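Local coordinates for tudor domain-containing protein 1 (Mus musculus, PDB 4B9W), which acts as a scaffold in piRNA-guided transposon silencing during spermatogenesis, its third extended Tudor domain, the part described here, binding a dimethylarginine-containing peptide of the Piwi protein MILI, at residues 6-10 with 117-122. Residues are numbered along the deposited sequence; the frame is centred on the assembly and turned at random.
Sequences LEWTW and ILPQFL
The end of Leu6, its methyl CD2, rests against the CG-CD side of the Pro119 ring, 3.5 Å from Pro119 CG, and the two side chains cross at about a right angle. The other methyl of Leu6, CD1, turns to Ile117, reaching CG2 at 4.3 Å. Closer to the backbone, Leu6 CB is 3.9 Å from Leu122 CD1, a methyl that also lies 3.7 Å from the carbonyl oxygen of Glu7. The Leu122 side chain has CG anti to its own carbonyl carbon (chi1 -67°), which directs the branch toward 6-10, where CD2 approaches Trp8 CB at 4.4 Å. No direct hydrogen bond joins the segments; a water bridges them instead, accepting from Thr9 N (3.0 Å) and lying 2.8 Å from Leu122 O, to which it can donate. Behind this layer, the bond from Leu122 N to Pro119 O closes the 3-10 turn 119-121 and is consistent with both side chains being presented to Leu6. Beyond CB, the Trp8 indole turns from 117-122 and stacks on Phe126, whose backbone also pairs with Thr9, while Ile117 packs on Pro71 and Cys73 of strand 71-76. An irregular N-terminal segment thus lies along the loop following strand 114-116, the last strand of the five-stranded antiparallel sheet of the SH3-like Tudor barrel in this extended Tudor domain.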
ATOM      1  N   LEU A   6       9.070  17.254 -15.315  1.00 34.11           N
ATOM      2  CA  LEU A   6       7.982  17.700 -14.405  1.00 31.85           C
ATOM      3  C   LEU A   6       8.441  17.519 -12.963  1.00 33.12           C
ATOM      4  O   LEU A   6       8.985  16.470 -12.614  1.00 34.04           O
ATOM      5  CB  LEU A   6       6.718  16.880 -14.657  1.00 31.42           C
ATOM      6  CG  LEU A   6       6.058  16.999 -16.034  1.00 30.79           C
ATOM      7  CD1 LEU A   6       5.069  15.871 -16.234  1.00 31.45           C
ATOM      8  CD2 LEU A   6       5.342  18.328 -16.206  1.00 30.61           C
ATOM      9  N   GLU A   7       8.240  18.534 -12.129  1.00 33.12           N
ATOM     10  CA  GLU A   7       8.604  18.439 -10.712  1.00 33.23           C
ATOM     11  C   GLU A   7       7.565  19.105  -9.823  1.00 28.73           C
ATOM     12  O   GLU A   7       6.774  19.919 -10.273  1.00 26.05           O
ATOM     13  CB  GLU A   7      10.016  19.002 -10.453  1.00 37.66           C
ATOM     14  CG  GLU A   7      10.226  20.457 -10.845  1.00 42.42           C
ATOM     15  CD  GLU A   7      11.695  20.818 -11.076  1.00 45.94           C
ATOM     16  OE1 GLU A   7      12.538  20.624 -10.165  1.00 45.43           O
ATOM     17  OE2 GLU A   7      12.007  21.325 -12.180  1.00 50.85           O
ATOM     18  N   TRP A   8       7.572  18.744  -8.545  1.00 26.36           N
ATOM     19  CA  TRP A   8       6.522  19.194  -7.636  1.00 25.26           C
ATOM     20  C   TRP A   8       6.965  19.095  -6.207  1.00 23.75           C
ATOM     21  O   TRP A   8       7.979  18.475  -5.916  1.00 22.94           O
ATOM     22  CB  TRP A   8       5.282  18.341  -7.882  1.00 24.93           C
ATOM     23  CG  TRP A   8       5.615  16.865  -7.928  1.00 25.55           C
ATOM     24  CD1 TRP A   8       5.938  16.087  -9.040  1.00 26.11           C
ATOM     25  CD2 TRP A   8       5.720  15.960  -6.792  1.00 24.67           C
ATOM     26  NE1 TRP A   8       6.199  14.793  -8.666  1.00 25.82           N
ATOM     27  CE2 TRP A   8       6.085  14.652  -7.335  1.00 24.51           C
ATOM     28  CE3 TRP A   8       5.549  16.098  -5.436  1.00 25.05           C
ATOM     29  CZ2 TRP A   8       6.265  13.546  -6.526  1.00 25.74           C
ATOM     30  CZ3 TRP A   8       5.721  14.980  -4.630  1.00 26.17           C
ATOM     31  CH2 TRP A   8       6.068  13.728  -5.158  1.00 25.94           C
ATOM     32  N   THR A   9       6.190  19.674  -5.293  1.00 22.96           N
ATOM     33  CA  THR A   9       6.499  19.596  -3.863  1.00 21.62           C
ATOM     34  C   THR A   9       5.270  19.238  -3.042  1.00 21.68           C
ATOM     35  O   THR A   9       4.152  19.198  -3.553  1.00 20.56           O
ATOM     36  CB  THR A   9       7.077  20.945  -3.364  1.00 21.76           C
ATOM     37  OG1 THR A   9       6.083  21.967  -3.489  1.00 21.24           O
ATOM     38  CG2 THR A   9       8.344  21.357  -4.199  1.00 19.71           C
ATOM     39  N   TRP A  10       5.503  18.939  -1.767  1.00 21.92           N
ATOM     40  CA  TRP A  10       4.440  18.837  -0.786  1.00 21.99           C
ATOM     41  C   TRP A  10       4.364  20.087   0.009  1.00 20.85           C
ATOM     42  O   TRP A  10       5.248  20.924  -0.072  1.00 20.01           O
ATOM     43  CB  TRP A  10       4.698  17.678   0.145  1.00 22.79           C
ATOM     44  CG  TRP A  10       4.646  16.376  -0.590  1.00 23.82           C
ATOM     45  CD1 TRP A  10       5.709  15.658  -1.118  1.00 24.46           C
ATOM     46  CD2 TRP A  10       3.445  15.599  -0.948  1.00 23.91           C
ATOM     47  NE1 TRP A  10       5.264  14.525  -1.741  1.00 25.44           N
ATOM     48  CE2 TRP A  10       3.922  14.430  -1.676  1.00 24.28           C
ATOM     49  CE3 TRP A  10       2.091  15.745  -0.731  1.00 21.83           C
ATOM     50  CZ2 TRP A  10       3.057  13.461  -2.148  1.00 23.58           C
ATOM     51  CZ3 TRP A  10       1.236  14.782  -1.228  1.00 21.12           C
ATOM     52  CH2 TRP A  10       1.703  13.663  -1.912  1.00 21.99           C
ATOM     53  N   ILE A 117      -0.351  15.883 -17.312  1.00 17.79           N
ATOM     54  CA  ILE A 117      -0.442  17.152 -16.584  1.00 17.90           C
ATOM     55  C   ILE A 117       0.619  18.122 -17.134  1.00 18.79           C
ATOM     56  O   ILE A 117       1.626  17.689 -17.709  1.00 18.74           O
ATOM     57  CB  ILE A 117      -0.297  16.958 -15.058  1.00 17.92           C
ATOM     58  CG1 ILE A 117      -0.801  18.216 -14.330  1.00 17.43           C
ATOM     59  CG2 ILE A 117       1.141  16.604 -14.672  1.00 17.42           C
ATOM     60  CD1 ILE A 117      -1.140  18.005 -12.867  1.00 16.96           C
ATOM     61  N   LEU A 118       0.365  19.419 -17.011  1.00 18.99           N
ATOM     62  CA  LEU A 118       1.312  20.415 -17.472  1.00 20.00           C
ATOM     63  C   LEU A 118       1.969  21.107 -16.277  1.00 20.11           C
ATOM     64  O   LEU A 118       1.360  21.219 -15.216  1.00 20.71           O
ATOM     65  CB  LEU A 118       0.610  21.422 -18.383  1.00 20.30           C
ATOM     66  CG  LEU A 118       0.006  20.828 -19.657  1.00 20.69           C
ATOM     67  CD1 LEU A 118      -0.638  21.932 -20.467  1.00 20.85           C
ATOM     68  CD2 LEU A 118       1.065  20.123 -20.499  1.00 21.01           C
ATOM     69  N   PRO A 119       3.235  21.544 -16.435  1.00 20.38           N
ATOM     70  CA  PRO A 119       4.005  22.153 -15.349  1.00 20.61           C
ATOM     71  C   PRO A 119       3.325  23.298 -14.594  1.00 20.10           C
ATOM     72  O   PRO A 119       3.619  23.523 -13.414  1.00 19.68           O
ATOM     73  CB  PRO A 119       5.246  22.678 -16.071  1.00 21.87           C
ATOM     74  CG  PRO A 119       5.440  21.733 -17.202  1.00 21.11           C
ATOM     75  CD  PRO A 119       4.065  21.337 -17.640  1.00 20.77           C
ATOM     76  N   GLN A 120       2.435  24.033 -15.243  1.00 19.65           N
ATOM     77  CA  GLN A 120       1.826  25.174 -14.566  1.00 20.07           C
ATOM     78  C   GLN A 120       0.791  24.734 -13.555  1.00 19.79           C
ATOM     79  O   GLN A 120       0.418  25.508 -12.686  1.00 19.50           O
ATOM     80  CB  GLN A 120       1.187  26.150 -15.542  1.00 21.21           C
ATOM     81  CG  GLN A 120       0.181  25.533 -16.490  1.00 22.44           C
ATOM     82  CD  GLN A 120       0.773  25.324 -17.866  1.00 24.20           C
ATOM     83  OE1 GLN A 120       1.872  24.750 -18.017  1.00 24.51           O
ATOM     84  NE2 GLN A 120       0.056  25.797 -18.885  1.00 25.07           N
ATOM     85  N   PHE A 121       0.307  23.502 -13.697  1.00 18.75           N
ATOM     86  CA  PHE A 121      -0.595  22.914 -12.719  1.00 19.12           C
ATOM     87  C   PHE A 121       0.126  22.238 -11.556  1.00 18.05           C
ATOM     88  O   PHE A 121      -0.524  21.675 -10.688  1.00 17.53           O
ATOM     89  CB  PHE A 121      -1.510  21.888 -13.401  1.00 19.55           C
ATOM     90  CG  PHE A 121      -2.392  22.473 -14.467  1.00 19.78           C
ATOM     91  CD1 PHE A 121      -3.219  23.556 -14.187  1.00 20.45           C
ATOM     92  CD2 PHE A 121      -2.417  21.928 -15.741  1.00 20.42           C
ATOM     93  CE1 PHE A 121      -4.047  24.085 -15.162  1.00 20.84           C
ATOM     94  CE2 PHE A 121      -3.228  22.462 -16.731  1.00 20.59           C
ATOM     95  CZ  PHE A 121      -4.056  23.534 -16.438  1.00 21.22           C
ATOM     96  N   LEU A 122       1.453  22.290 -11.540  1.00 18.09           N
ATOM     97  CA  LEU A 122       2.250  21.637 -10.501  1.00 17.72           C
ATOM     98  C   LEU A 122       2.950  22.658  -9.606  1.00 17.72           C
ATOM     99  O   LEU A 122       3.785  22.298  -8.785  1.00 17.42           O
ATOM    100  CB  LEU A 122       3.290  20.704 -11.123  1.00 17.34           C
ATOM    101  CG  LEU A 122       2.835  19.442 -11.858  1.00 16.93           C
ATOM    102  CD1 LEU A 122       4.051  18.797 -12.505  1.00 16.67           C
ATOM    103  CD2 LEU A 122       2.145  18.455 -10.919  1.00 16.75           C
TER
HETATM  104  O   HOH W   1       3.668  20.680  -6.552  1.00 16.50           O